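Local coordinates for response regulator receiver protein (Desulfuromonas acetoxidans, PDB 2ZAY), which probably serves as a phosphorylation-controlled signalling switch, this chain being the receiver domain of a longer response regulator, at residues Pro84-Glu96 against Leu100-Val113. Sequence-based numbering, arbitrary orientation.
Sequences PVIALSGRATAKE and LLDMGFIDFIAKPV
Phe108 enters beneath the helix of a beta-alpha-beta crossover, its CG anti to the backbone N (chi1 179°), with CZ 3.6 Å from Ser89 CB. Ala92 CA and Glu96 OE2 meet the ring at its edge; the carboxylate crosses it, planes 65° apart. OE2 takes the Ser89 hydroxyl on its syn side (OG to OE2 2.7 Å) and, weakly, Ala92 N, while OE1 accepts a hydrogen bond from Asn61. Farther along this face, Ala87 CB touches both Leu100 CD1 (3.5 Å, tight) and Phe105 CD1 (3.6 Å), at about a right angle. On the opposite face, Leu88 CD1 runs alongside Ile109 CB, and Ile86 CG2 meets Ile109 CD1. Backbone hydrogen bonds, including Ile109 N to Ala87 O (2.8 Å) and Lys111 N to Ser89 O, join the parallel strands. Replacing Phe108 with alanine would probably open a gap under the helix, taking the ring from Ser89, Ala92 and the Glu96 carboxylate. Lys111, before a cis proline, bends across Leu88, NZ 3.6 Å from Leu88 CB, to salt-bridge Asp15, consistent with the receiver lysine at the phosphorylation pocket. Apolar packing and the backbone ladder hold the crossover together, while Glu96 and Lys111 place polar ends near the strands' C-terminal ends.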
ATOM      1  N   PRO A  84      -5.016  -0.517  -7.459  1.00 19.80           N
ATOM      2  CA  PRO A  84      -5.256  -1.398  -6.308  1.00 19.43           C
ATOM      3  C   PRO A  84      -4.499  -0.946  -5.066  1.00 19.32           C
ATOM      4  O   PRO A  84      -3.383  -0.434  -5.160  1.00 19.61           O
ATOM      5  CB  PRO A  84      -4.796  -2.767  -6.811  1.00 20.09           C
ATOM      6  CG  PRO A  84      -3.711  -2.421  -7.806  1.00 19.09           C
ATOM      7  CD  PRO A  84      -4.314  -1.235  -8.539  1.00 20.15           C
ATOM      8  N   VAL A  85      -5.114  -1.138  -3.904  1.00 18.24           N
ATOM      9  CA  VAL A  85      -4.489  -0.728  -2.645  1.00 18.05           C
ATOM     10  C   VAL A  85      -4.435  -1.887  -1.656  1.00 18.04           C
ATOM     11  O   VAL A  85      -5.450  -2.536  -1.383  1.00 18.43           O
ATOM     12  CB  VAL A  85      -5.264   0.455  -1.993  1.00 16.74           C
ATOM     13  CG1 VAL A  85      -4.486   0.986  -0.778  1.00 18.79           C
ATOM     14  CG2 VAL A  85      -5.469   1.578  -3.017  1.00 17.92           C
ATOM     15  N   ILE A  86      -3.240  -2.151  -1.134  1.00 17.36           N
ATOM     16  CA  ILE A  86      -3.036  -3.214  -0.151  1.00 17.14           C
ATOM     17  C   ILE A  86      -2.857  -2.551   1.208  1.00 18.76           C
ATOM     18  O   ILE A  86      -2.125  -1.567   1.323  1.00 19.96           O
ATOM     19  CB  ILE A  86      -1.749  -4.034  -0.439  1.00 17.24           C
ATOM     20  CG1 ILE A  86      -1.933  -4.897  -1.694  1.00 16.34           C
ATOM     21  CG2 ILE A  86      -1.410  -4.924   0.776  1.00 16.69           C
ATOM     22  CD1 ILE A  86      -0.697  -5.705  -2.038  1.00 18.47           C
ATOM     23  N   ALA A  87      -3.532  -3.068   2.231  1.00 18.95           N
ATOM     24  CA  ALA A  87      -3.392  -2.512   3.568  1.00 20.23           C
ATOM     25  C   ALA A  87      -2.392  -3.316   4.386  1.00 20.10           C
ATOM     26  O   ALA A  87      -2.364  -4.544   4.323  1.00 20.46           O
ATOM     27  CB  ALA A  87      -4.743  -2.489   4.288  1.00 19.10           C
ATOM     28  N   LEU A  88      -1.574  -2.600   5.148  1.00 21.71           N
ATOM     29  CA  LEU A  88      -0.577  -3.193   6.024  1.00 23.64           C
ATOM     30  C   LEU A  88      -0.991  -2.755   7.425  1.00 23.64           C
ATOM     31  O   LEU A  88      -1.188  -1.571   7.672  1.00 24.04           O
ATOM     32  CB  LEU A  88       0.808  -2.641   5.684  1.00 26.06           C
ATOM     33  CG  LEU A  88       1.837  -3.585   5.060  1.00 30.17           C
ATOM     34  CD1 LEU A  88       1.228  -4.384   3.922  1.00 28.58           C
ATOM     35  CD2 LEU A  88       3.031  -2.760   4.589  1.00 32.10           C
ATOM     36  N   SER A  89      -1.142  -3.693   8.351  1.00 25.40           N
ATOM     37  CA  SER A  89      -1.555  -3.285   9.683  1.00 25.58           C
ATOM     38  C   SER A  89      -0.836  -3.995  10.807  1.00 26.67           C
ATOM     39  O   SER A  89      -0.616  -5.207  10.761  1.00 23.54           O
ATOM     40  CB  SER A  89      -3.063  -3.474   9.852  1.00 27.17           C
ATOM     41  OG  SER A  89      -3.457  -3.148  11.175  1.00 26.74           O
ATOM     42  N   GLY A  90      -0.474  -3.213  11.817  1.00 28.58           N
ATOM     43  CA  GLY A  90       0.204  -3.759  12.974  1.00 32.25           C
ATOM     44  C   GLY A  90      -0.783  -4.271  14.006  1.00 32.71           C
ATOM     45  O   GLY A  90      -0.380  -4.765  15.058  1.00 34.51           O
ATOM     46  N   ARG A  91      -2.076  -4.143  13.719  1.00 32.46           N
ATOM     47  CA  ARG A  91      -3.115  -4.618  14.631  1.00 33.84           C
ATOM     48  C   ARG A  91      -3.659  -5.923  14.075  1.00 33.67           C
ATOM     49  O   ARG A  91      -3.597  -6.970  14.719  1.00 34.79           O
ATOM     50  CB  ARG A  91      -4.234  -3.580  14.753  1.00 34.24           C
ATOM     51  CG  ARG A  91      -3.724  -2.246  15.238  1.00 37.26           C
ATOM     52  CD  ARG A  91      -4.841  -1.268  15.545  1.00 40.21           C
ATOM     53  NE  ARG A  91      -4.298  -0.072  16.184  1.00 42.57           N
ATOM     54  CZ  ARG A  91      -5.030   0.916  16.684  1.00 42.21           C
ATOM     55  NH1 ARG A  91      -6.356   0.861  16.623  1.00 40.92           N
ATOM     56  NH2 ARG A  91      -4.433   1.956  17.254  1.00 42.55           N
ATOM     57  N   ALA A  92      -4.194  -5.855  12.867  1.00 33.43           N
ATOM     58  CA  ALA A  92      -4.702  -7.038  12.196  1.00 31.97           C
ATOM     59  C   ALA A  92      -5.702  -7.903  12.971  1.00 31.43           C
ATOM     60  O   ALA A  92      -5.563  -9.129  13.032  1.00 31.24           O
ATOM     61  CB  ALA A  92      -3.529  -7.892  11.736  1.00 31.67           C
ATOM     62  N   THR A  93      -6.702  -7.273  13.572  1.00 28.24           N
ATOM     63  CA  THR A  93      -7.735  -8.037  14.250  1.00 27.74           C
ATOM     64  C   THR A  93      -8.556  -8.609  13.089  1.00 29.11           C
ATOM     65  O   THR A  93      -8.452  -8.118  11.960  1.00 25.83           O
ATOM     66  CB  THR A  93      -8.641  -7.131  15.094  1.00 27.82           C
ATOM     67  OG1 THR A  93      -9.135  -6.060  14.277  1.00 29.73           O
ATOM     68  CG2 THR A  93      -7.865  -6.549  16.277  1.00 29.47           C
ATOM     69  N   ALA A  94      -9.358  -9.637  13.354  1.00 29.39           N
ATOM     70  CA  ALA A  94     -10.182 -10.231  12.306  1.00 28.66           C
ATOM     71  C   ALA A  94     -11.169  -9.186  11.817  1.00 28.47           C
ATOM     72  O   ALA A  94     -11.452  -9.090  10.620  1.00 24.89           O
ATOM     73  CB  ALA A  94     -10.933 -11.447  12.844  1.00 30.16           C
ATOM     74  N   LYS A  95     -11.684  -8.388  12.751  1.00 27.59           N
ATOM     75  CA  LYS A  95     -12.643  -7.353  12.408  1.00 28.50           C
ATOM     76  C   LYS A  95     -12.015  -6.270  11.541  1.00 27.22           C
ATOM     77  O   LYS A  95     -12.660  -5.767  10.631  1.00 25.94           O
ATOM     78  CB  LYS A  95     -13.237  -6.724  13.671  1.00 32.03           C
ATOM     79  CG  LYS A  95     -14.331  -5.702  13.377  1.00 36.06           C
ATOM     80  CD  LYS A  95     -14.930  -5.134  14.654  1.00 41.31           C
ATOM     81  CE  LYS A  95     -15.712  -6.185  15.433  1.00 42.01           C
ATOM     82  NZ  LYS A  95     -17.010  -6.531  14.784  1.00 45.88           N
ATOM     83  N   GLU A  96     -10.765  -5.905  11.815  1.00 25.06           N
ATOM     84  CA  GLU A  96     -10.118  -4.873  11.007  1.00 26.15           C
ATOM     85  C   GLU A  96      -9.871  -5.410   9.608  1.00 23.19           C
ATOM     86  O   GLU A  96     -10.127  -4.721   8.615  1.00 24.83           O
ATOM     87  CB  GLU A  96      -8.779  -4.443  11.602  1.00 26.59           C
ATOM     88  CG  GLU A  96      -8.151  -3.267  10.853  1.00 31.30           C
ATOM     89  CD  GLU A  96      -6.694  -3.046  11.211  1.00 32.64           C
ATOM     90  OE1 GLU A  96      -6.262  -1.878  11.257  1.00 38.10           O
ATOM     91  OE2 GLU A  96      -5.974  -4.040  11.433  1.00 36.63           O
ATOM     92  N   LEU A 100     -11.473  -3.656   6.187  1.00 21.20           N
ATOM     93  CA  LEU A 100     -10.677  -3.126   5.082  1.00 22.53           C
ATOM     94  C   LEU A 100     -10.974  -3.861   3.777  1.00 19.53           C
ATOM     95  O   LEU A 100     -11.161  -3.238   2.730  1.00 19.60           O
ATOM     96  CB  LEU A 100      -9.190  -3.211   5.414  1.00 24.01           C
ATOM     97  CG  LEU A 100      -8.747  -2.315   6.577  1.00 30.08           C
ATOM     98  CD1 LEU A 100      -7.230  -2.406   6.733  1.00 30.95           C
ATOM     99  CD2 LEU A 100      -9.168  -0.880   6.322  1.00 31.14           C
ATOM    100  N   LEU A 101     -11.029  -5.183   3.836  1.00 20.31           N
ATOM    101  CA  LEU A 101     -11.346  -5.950   2.633  1.00 19.94           C
ATOM    102  C   LEU A 101     -12.756  -5.598   2.132  1.00 20.81           C
ATOM    103  O   LEU A 101     -12.978  -5.458   0.928  1.00 19.89           O
ATOM    104  CB  LEU A 101     -11.254  -7.458   2.912  1.00 19.42           C
ATOM    105  CG  LEU A 101      -9.857  -8.039   3.157  1.00 22.54           C
ATOM    106  CD1 LEU A 101      -9.957  -9.543   3.357  1.00 19.90           C
ATOM    107  CD2 LEU A 101      -8.955  -7.731   1.965  1.00 21.76           C
ATOM    108  N   ASP A 102     -13.706  -5.450   3.055  1.00 21.28           N
ATOM    109  CA  ASP A 102     -15.086  -5.128   2.665  1.00 23.58           C
ATOM    110  C   ASP A 102     -15.184  -3.779   1.961  1.00 23.82           C
ATOM    111  O   ASP A 102     -16.015  -3.598   1.071  1.00 23.79           O
ATOM    112  CB  ASP A 102     -16.018  -5.163   3.886  1.00 24.95           C
ATOM    113  CG  ASP A 102     -16.242  -6.581   4.415  1.00 30.77           C
ATOM    114  OD1 ASP A 102     -16.055  -7.553   3.653  1.00 32.49           O
ATOM    115  OD2 ASP A 102     -16.622  -6.733   5.593  1.00 33.64           O
ATOM    116  N   MET A 103     -14.316  -2.852   2.366  1.00 23.96           N
ATOM    117  CA  MET A 103     -14.208  -1.493   1.816  1.00 24.59           C
ATOM    118  C   MET A 103     -13.696  -1.462   0.385  1.00 23.93           C
ATOM    119  O   MET A 103     -13.990  -0.525  -0.368  1.00 24.72           O
ATOM    120  CB  MET A 103     -13.202  -0.677   2.619  1.00 26.70           C
ATOM    121  CG  MET A 103     -13.752   0.231   3.655  1.00 29.39           C
ATOM    122  SD  MET A 103     -12.354   1.066   4.396  1.00 18.59           S
ATOM    123  CE  MET A 103     -12.134   2.442   3.290  1.00 22.08           C
ATOM    124  N   GLY A 104     -12.879  -2.449   0.027  1.00 21.25           N
ATOM    125  CA  GLY A 104     -12.337  -2.476  -1.317  1.00 20.80           C
ATOM    126  C   GLY A 104     -10.827  -2.625  -1.384  1.00 20.15           C
ATOM    127  O   GLY A 104     -10.255  -2.667  -2.479  1.00 18.30           O
ATOM    128  N   PHE A 105     -10.161  -2.674  -0.233  1.00 18.12           N
ATOM    129  CA  PHE A 105      -8.714  -2.875  -0.247  1.00 19.30           C
ATOM    130  C   PHE A 105      -8.511  -4.202  -0.971  1.00 19.28           C
ATOM    131  O   PHE A 105      -9.209  -5.180  -0.690  1.00 17.66           O
ATOM    132  CB  PHE A 105      -8.160  -2.945   1.181  1.00 18.84           C
ATOM    133  CG  PHE A 105      -7.846  -1.591   1.777  1.00 20.33           C
ATOM    134  CD1 PHE A 105      -6.595  -1.013   1.601  1.00 18.93           C
ATOM    135  CD2 PHE A 105      -8.820  -0.878   2.481  1.00 20.62           C
ATOM    136  CE1 PHE A 105      -6.308   0.264   2.116  1.00 19.78           C
ATOM    137  CE2 PHE A 105      -8.544   0.401   3.000  1.00 20.24           C
ATOM    138  CZ  PHE A 105      -7.290   0.968   2.815  1.00 20.51           C
ATOM    139  N   ILE A 106      -7.567  -4.244  -1.906  1.00 16.48           N
ATOM    140  CA  ILE A 106      -7.359  -5.470  -2.676  1.00 19.03           C
ATOM    141  C   ILE A 106      -6.743  -6.613  -1.871  1.00 18.69           C
ATOM    142  O   ILE A 106      -6.893  -7.786  -2.230  1.00 20.22           O
ATOM    143  CB  ILE A 106      -6.514  -5.188  -3.941  1.00 19.39           C
ATOM    144  CG1 ILE A 106      -6.837  -6.233  -5.009  1.00 23.77           C
ATOM    145  CG2 ILE A 106      -5.038  -5.167  -3.594  1.00 19.79           C
ATOM    146  CD1 ILE A 106      -6.302  -5.877  -6.374  1.00 27.27           C
ATOM    147  N   ASP A 107      -6.032  -6.281  -0.800  1.00 18.03           N
ATOM    148  CA  ASP A 107      -5.445  -7.302   0.070  1.00 19.19           C
ATOM    149  C   ASP A 107      -5.146  -6.680   1.432  1.00 18.62           C
ATOM    150  O   ASP A 107      -5.198  -5.455   1.596  1.00 17.72           O
ATOM    151  CB  ASP A 107      -4.158  -7.901  -0.527  1.00 19.41           C
ATOM    152  CG  ASP A 107      -3.920  -9.350  -0.073  1.00 22.85           C
ATOM    153  OD1 ASP A 107      -4.448  -9.746   0.991  1.00 25.49           O
ATOM    154  OD2 ASP A 107      -3.203 -10.096  -0.774  1.00 22.90           O
ATOM    155  N   PHE A 108      -4.849  -7.532   2.406  1.00 18.50           N
ATOM    156  CA  PHE A 108      -4.549  -7.093   3.765  1.00 20.72           C
ATOM    157  C   PHE A 108      -3.398  -7.942   4.294  1.00 22.30           C
ATOM    158  O   PHE A 108      -3.465  -9.175   4.263  1.00 22.53           O
ATOM    159  CB  PHE A 108      -5.782  -7.279   4.647  1.00 22.22           C
ATOM    160  CG  PHE A 108      -5.568  -6.887   6.083  1.00 23.85           C
ATOM    161  CD1 PHE A 108      -5.837  -5.592   6.512  1.00 25.30           C
ATOM    162  CD2 PHE A 108      -5.095  -7.817   7.007  1.00 27.81           C
ATOM    163  CE1 PHE A 108      -5.642  -5.223   7.846  1.00 27.94           C
ATOM    164  CE2 PHE A 108      -4.894  -7.465   8.344  1.00 28.82           C
ATOM    165  CZ  PHE A 108      -5.169  -6.163   8.764  1.00 28.93           C
ATOM    166  N   ILE A 109      -2.347  -7.289   4.776  1.00 22.04           N
ATOM    167  CA  ILE A 109      -1.182  -8.000   5.285  1.00 24.39           C
ATOM    168  C   ILE A 109      -0.837  -7.538   6.689  1.00 24.35           C
ATOM    169  O   ILE A 109      -0.647  -6.346   6.932  1.00 24.53           O
ATOM    170  CB  ILE A 109       0.045  -7.763   4.383  1.00 25.62           C
ATOM    171  CG1 ILE A 109      -0.299  -8.124   2.935  1.00 26.34           C
ATOM    172  CG2 ILE A 109       1.229  -8.601   4.877  1.00 27.98           C
ATOM    173  CD1 ILE A 109       0.819  -7.804   1.953  1.00 26.28           C
ATOM    174  N   ALA A 110      -0.755  -8.490   7.611  1.00 25.13           N
ATOM    175  CA  ALA A 110      -0.429  -8.176   8.993  1.00 26.33           C
ATOM    176  C   ALA A 110       1.070  -7.998   9.209  1.00 28.34           C
ATOM    177  O   ALA A 110       1.877  -8.786   8.711  1.00 29.12           O
ATOM    178  CB  ALA A 110      -0.952  -9.277   9.910  1.00 28.03           C
ATOM    179  N   LYS A 111       1.436  -6.945   9.933  1.00 29.30           N
ATOM    180  CA  LYS A 111       2.831  -6.691  10.270  1.00 32.95           C
ATOM    181  C   LYS A 111       3.158  -7.673  11.403  1.00 35.36           C
ATOM    182  O   LYS A 111       2.252  -8.190  12.056  1.00 35.77           O
ATOM    183  CB  LYS A 111       3.013  -5.254  10.780  1.00 32.90           C
ATOM    184  CG  LYS A 111       2.930  -4.159   9.724  1.00 34.70           C
ATOM    185  CD  LYS A 111       2.979  -2.787  10.390  1.00 37.46           C
ATOM    186  CE  LYS A 111       3.690  -1.739   9.536  1.00 39.56           C
ATOM    187  NZ  LYS A 111       3.054  -1.528   8.216  1.00 43.47           N
ATOM    188  N   PRO A 112       4.451  -7.957  11.641  1.00 37.48           N
ATOM    189  CA  PRO A 112       5.600  -7.418  10.912  1.00 38.32           C
ATOM    190  C   PRO A 112       5.613  -7.939   9.485  1.00 39.18           C
ATOM    191  O   PRO A 112       5.131  -9.037   9.206  1.00 39.55           O
ATOM    192  CB  PRO A 112       6.790  -7.911  11.734  1.00 39.21           C
ATOM    193  CG  PRO A 112       6.297  -9.205  12.284  1.00 38.74           C
ATOM    194  CD  PRO A 112       4.902  -8.849  12.725  1.00 37.36           C
ATOM    195  N   VAL A 113       6.166  -7.134   8.587  1.00 40.66           N
ATOM    196  CA  VAL A 113       6.235  -7.480   7.181  1.00 41.07           C
ATOM    197  C   VAL A 113       7.368  -8.439   6.849  1.00 40.98           C
ATOM    198  O   VAL A 113       8.494  -8.284   7.320  1.00 40.93           O
ATOM    199  CB  VAL A 113       6.414  -6.215   6.324  1.00 42.85           C
ATOM    200  CG1 VAL A 113       6.476  -6.583   4.849  1.00 44.05           C
ATOM    201  CG2 VAL A 113       5.275  -5.249   6.593  1.00 43.54           C
TER
HETATM  202  O   HOH W   1      -8.134  -1.857  -3.875  1.00 22.65           O